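Side-chain contacts in N5-Carboxyaminoimidazole ribonucleotide synthetase (Staphylococcus aureus subsp. aureus, PDB 3ORQ), which catalyses the ATP-dependent conversion of 5-aminoimidazole ribonucleotide and bicarbonate to N5-carboxyaminoimidazole ribonucleotide in purine biosynthesis: residues T293-L296 / A297-Q301; V362-T365 / E366-Y370. All blocks are in the same frame, centred on the assembly; numbering follows the deposited sequence.

Both contacts are local, made along one helix each, and no element is common to them. Contact 1 takes the last turns of helix 290-298 and the turn that ends it; contact 2 takes most of helix 362-372, near the C-terminus. Their centres lie about 35 Å apart and their nearest atoms about 21 Å. Contact 1 is largely buried, between strand 14-18, helix 22-33 and the second subunit. Its polar side chains mostly serve the backbone or reach out to other elements. Contact 2 is two-sided. One flank faces strands 221-227 and 313-319, while the other carries exposed polar residues. There an amide-carboxylate bond joins two side chains directly, which contact 1 lacks.

Contact 1 (T293-L296 / A297-Q301); sequences THIL and AVTGQ
The backbone of 293-301 runs as the end of an alpha-helix, with Ala297 N bonded to Thr293 O and Val298 N to His294 O, and closes in a Schellman motif. Gly300 leaves the helix with positive phi (79°), and Gln301 N reaches back to Leu296 O at 2.8 Å. Ile295 O is gripped twice by Thr299. Thr299 OG1 lies 2.6 Å from Ile295 O. Thr299 N lies 2.9 Å from Ile295 O, on the opposite face of the carbonyl plane. A chi1 of 58° sets the Thr299 hydroxyl between its own N and carbonyl carbon, turned back to the helix. Thr299 CG2 meets Ile295 CG2 at 4.0 Å. Val298 CG2 sits over one face of the His294 ring, 4.1 Å from His294 NE2. That ring is held by both nitrogens, NE2 by Thr78 OG1 and ND1 by Thr253 N. Across the turn, Leu296 CD2 packs on Gln301 CB at 3.8 Å. The Gln301 chain bends, and its NE2 bonds Thr299 O from above the carbonyl plane. Leu296 also packs on Pro334 of the second subunit. Inward, Ile295 and Thr299 lie on Ile15 of strand 14-18, and His294 touches Met27 of helix 22-33.

Contact 2 (V362-T365 / E366-Y370); sequences VNQT and EQDMY
Gln364 and Asp368 join through their side chains one turn apart on an alpha-helix, an i to i+4 pair on helix 362-372 in the C-terminal domain of this ATP-grasp enzyme. The helix is regular here. Glu366 N bonds Val362 O at 2.7 Å, and Met369 N bonds Thr365 O at 3.0 Å. These two bonds run along the packed flank. Thr365 is buried, and Val362, Thr365 and Met369, a selenomethionine, all rest on Val314 of strand 313-319, where the bent chain of Met369 also touches Met316. Met369 CG lies 3.4 Å from Thr365 O. The hydroxyl of Thr365 is bonded to that of Thr359. Glu366 is buried as well, and its CB lies 3.4 Å from both Val362 O and Asn363 O. Its CG is anti to the backbone N and the chain stays extended beyond it, which carries the carboxylate away from the helix. There OE1 makes salt bridges with Lys224 and Arg230, which probably stabilise its negative charge, and Arg230 also bonds Asn363 OD1.

Asn363 is thus exposed but tied down. The loose, exposed side is formed by Gln364, Gln367 and Asp368. Gln367 N bonds Asn363 O at 3.2 Å, the longest of the backbone bonds between the two segments. The side chains of Gln364 and Gln367 cross at about a right angle, and Gln364 NE2 lies 3.7 Å from Gln367 CB. Bending at chi2 (59°) turns the Gln364 amide along the helix toward Asp368. The amide and carboxylate planes are 28° apart. Gln364 NE2 meets Asp368 OD1 at 2.9 Å, from above the carboxylate plane, in a bond bent to 140° at the hydrogen.

Contact 1 (T293-L296 / A297-Q301)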
loop_
_atom_site.group_PDB
_atom_site.type_symbol
_atom_site.label_atom_id
_atom_site.label_comp_id
_atom_site.label_asym_id
_atom_site.label_seq_id
_atom_site.Cartn_x
_atom_site.Cartn_y
_atom_site.Cartn_z
ATOM N N THR A 293 -3.309 10.573 -2.920
ATOM C CA THR A 293 -3.878 11.878 -3.240
ATOM C C THR A 293 -4.160 12.004 -4.773
ATOM O O THR A 293 -5.068 12.672 -5.185
ATOM C CB THR A 293 -2.993 13.024 -2.753
ATOM O OG1 THR A 293 -1.682 12.871 -3.305
ATOM C CG2 THR A 293 -2.880 13.013 -1.241
ATOM N N HIS A 294 -3.404 11.321 -5.610
ATOM C CA HIS A 294 -3.684 11.409 -7.030
ATOM C C HIS A 294 -5.077 10.874 -7.321
ATOM O O HIS A 294 -5.858 11.503 -8.057
ATOM C CB HIS A 294 -2.653 10.627 -7.852
ATOM C CG HIS A 294 -2.776 10.857 -9.331
ATOM N ND1 HIS A 294 -2.268 11.978 -9.950
ATOM C CD2 HIS A 294 -3.351 10.123 -10.311
ATOM C CE1 HIS A 294 -2.494 11.915 -11.247
ATOM N NE2 HIS A 294 -3.171 10.813 -11.495
ATOM N N ILE A 295 -5.407 9.726 -6.727
ATOM C CA ILE A 295 -6.727 9.096 -6.928
ATOM C C ILE A 295 -7.834 9.936 -6.300
ATOM O O ILE A 295 -8.942 10.084 -6.869
ATOM C CB ILE A 295 -6.764 7.703 -6.269
ATOM C CG1 ILE A 295 -5.644 6.822 -6.838
ATOM C CG2 ILE A 295 -8.172 7.045 -6.475
ATOM C CD1 ILE A 295 -5.589 6.766 -8.421
ATOM N N LEU A 296 -7.560 10.468 -5.112
ATOM C CA LEU A 296 -8.543 11.312 -4.435
ATOM C C LEU A 296 -8.912 12.484 -5.341
ATOM O O LEU A 296 -10.094 12.770 -5.537
ATOM C CB LEU A 296 -8.003 11.820 -3.076
ATOM C CG LEU A 296 -7.982 10.835 -1.904
ATOM C CD1 LEU A 296 -7.286 11.512 -0.752
ATOM C CD2 LEU A 296 -9.426 10.332 -1.520
ATOM N N ALA A 297 -7.880 13.127 -5.874
ATOM C CA ALA A 297 -8.003 14.311 -6.731
ATOM C C ALA A 297 -8.809 14.026 -7.983
ATOM O O ALA A 297 -9.828 14.632 -8.280
ATOM C CB ALA A 297 -6.611 14.781 -7.119
ATOM N N VAL A 298 -8.341 13.033 -8.697
ATOM C CA VAL A 298 -8.869 12.689 -9.998
ATOM C C VAL A 298 -10.306 12.185 -9.898
ATOM O O VAL A 298 -11.103 12.378 -10.843
ATOM C CB VAL A 298 -7.831 11.707 -10.601
ATOM C CG1 VAL A 298 -8.365 10.340 -10.976
ATOM C CG2 VAL A 298 -6.919 12.420 -11.567
ATOM N N THR A 299 -10.662 11.540 -8.772
ATOM C CA THR A 299 -12.040 11.052 -8.592
ATOM C C THR A 299 -12.899 12.142 -7.951
ATOM O O THR A 299 -14.088 11.921 -7.652
ATOM C CB THR A 299 -12.113 9.754 -7.728
ATOM O OG1 THR A 299 -11.521 9.996 -6.424
ATOM C CG2 THR A 299 -11.358 8.571 -8.433
ATOM N N GLY A 300 -12.297 13.317 -7.748
ATOM C CA GLY A 300 -13.049 14.515 -7.329
ATOM C C GLY A 300 -13.380 14.547 -5.828
ATOM O O GLY A 300 -14.305 15.240 -5.441
ATOM N N GLN A 301 -12.621 13.802 -5.004
ATOM C CA GLN A 301 -12.824 13.794 -3.548
ATOM C C GLN A 301 -12.120 14.983 -2.896
ATOM O O GLN A 301 -11.283 15.624 -3.512
ATOM C CB GLN A 301 -12.268 12.509 -2.922
ATOM C CG GLN A 301 -12.650 11.158 -3.652
ATOM C CD GLN A 301 -14.091 10.912 -3.628
ATOM O OE1 GLN A 301 -14.675 10.701 -2.568
ATOM N NE2 GLN A 301 -14.717 10.963 -4.795
#

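Contact 2 (V362-T365 / E366-Y370)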
loop_
_atom_site.group_PDB
_atom_site.type_symbol
_atom_site.label_atom_id
_atom_site.label_comp_id
_atom_site.label_asym_id
_atom_site.label_seq_id
_atom_site.Cartn_x
_atom_site.Cartn_y
_atom_site.Cartn_z
ATOM N N VAL A 362 19.016 10.882 9.318
ATOM C CA VAL A 362 19.158 10.957 7.869
ATOM C C VAL A 362 20.622 11.039 7.440
ATOM O O VAL A 362 21.046 10.354 6.514
ATOM C CB VAL A 362 18.358 12.162 7.324
ATOM C CG1 VAL A 362 18.691 12.386 5.925
ATOM C CG2 VAL A 362 16.789 11.930 7.486
ATOM N N ASN A 363 21.402 11.884 8.105
ATOM C CA ASN A 363 22.794 12.082 7.689
ATOM C C ASN A 363 23.617 10.802 7.779
ATOM O O ASN A 363 24.381 10.499 6.878
ATOM C CB ASN A 363 23.435 13.258 8.416
ATOM C CG ASN A 363 22.831 14.599 7.985
ATOM O OD1 ASN A 363 21.996 14.652 7.085
ATOM N ND2 ASN A 363 23.226 15.665 8.633
ATOM N N GLN A 364 23.382 10.024 8.829
ATOM C CA GLN A 364 24.006 8.731 8.979
ATOM C C GLN A 364 23.509 7.737 7.929
ATOM O O GLN A 364 24.318 7.138 7.206
ATOM C CB GLN A 364 23.748 8.171 10.363
ATOM C CG GLN A 364 24.421 6.824 10.575
ATOM C CD GLN A 364 25.935 6.900 10.401
ATOM O OE1 GLN A 364 26.636 7.457 11.241
ATOM N NE2 GLN A 364 26.438 6.350 9.307
ATOM N N THR A 365 22.183 7.564 7.840
ATOM C CA THR A 365 21.611 6.712 6.808
ATOM C C THR A 365 22.176 7.061 5.431
ATOM O O THR A 365 22.485 6.167 4.645
ATOM C CB THR A 365 20.088 6.825 6.736
ATOM O OG1 THR A 365 19.515 6.363 7.968
ATOM C CG2 THR A 365 19.566 6.003 5.546
ATOM N N GLU A 366 22.316 8.356 5.146
ATOM C CA GLU A 366 22.890 8.788 3.875
ATOM C C GLU A 366 24.285 8.183 3.672
ATOM O O GLU A 366 24.587 7.673 2.582
ATOM C CB GLU A 366 22.968 10.316 3.768
ATOM C CG GLU A 366 23.488 10.755 2.402
ATOM C CD GLU A 366 23.674 12.243 2.282
ATOM O OE1 GLU A 366 23.229 12.801 1.261
ATOM O OE2 GLU A 366 24.279 12.855 3.185
ATOM N N GLN A 367 25.111 8.229 4.721
ATOM C CA GLN A 367 26.456 7.635 4.671
ATOM C C GLN A 367 26.367 6.153 4.391
ATOM O O GLN A 367 27.043 5.653 3.496
ATOM C CB GLN A 367 27.225 7.842 5.994
ATOM C CG GLN A 367 27.804 9.234 6.177
ATOM C CD GLN A 367 28.577 9.709 4.942
ATOM O OE1 GLN A 367 28.211 10.697 4.324
ATOM N NE2 GLN A 367 29.627 8.987 4.574
ATOM N N ASP A 368 25.527 5.470 5.174
ATOM C CA ASP A 368 25.292 4.029 5.045
ATOM C C ASP A 368 25.041 3.628 3.601
ATOM O O ASP A 368 25.619 2.653 3.123
ATOM C CB ASP A 368 24.100 3.585 5.903
ATOM C CG ASP A 368 24.350 3.730 7.403
ATOM O OD1 ASP A 368 25.496 4.059 7.788
ATOM O OD2 ASP A 368 23.383 3.505 8.197
HETATM N N MSE A 369 24.179 4.396 2.928
HETATM C CA MSE A 369 23.797 4.170 1.533
HETATM C C MSE A 369 24.944 4.479 0.548
HETATM O O MSE A 369 25.088 3.801 -0.473
HETATM C CB MSE A 369 22.552 5.017 1.165
HETATM C CG MSE A 369 21.225 4.673 1.909
HETATM SE SE MSE A 369 20.845 2.793 1.681
HETATM C CE MSE A 369 21.398 2.102 3.405
ATOM N N TYR A 370 25.735 5.512 0.812
ATOM C CA TYR A 370 26.870 5.814 -0.074
ATOM C C TYR A 370 27.812 4.618 -0.138
ATOM O O TYR A 370 28.211 4.182 -1.212
ATOM C CB TYR A 370 27.646 7.021 0.410
ATOM C CG TYR A 370 27.088 8.350 -0.024
ATOM C CD1 TYR A 370 26.595 8.533 -1.318
ATOM C CD2 TYR A 370 27.078 9.434 0.854
ATOM C CE1 TYR A 370 26.088 9.760 -1.725
ATOM C CE2 TYR A 370 26.578 10.675 0.457
ATOM C CZ TYR A 370 26.088 10.827 -0.835
ATOM O OH TYR A 370 25.603 12.040 -1.232
#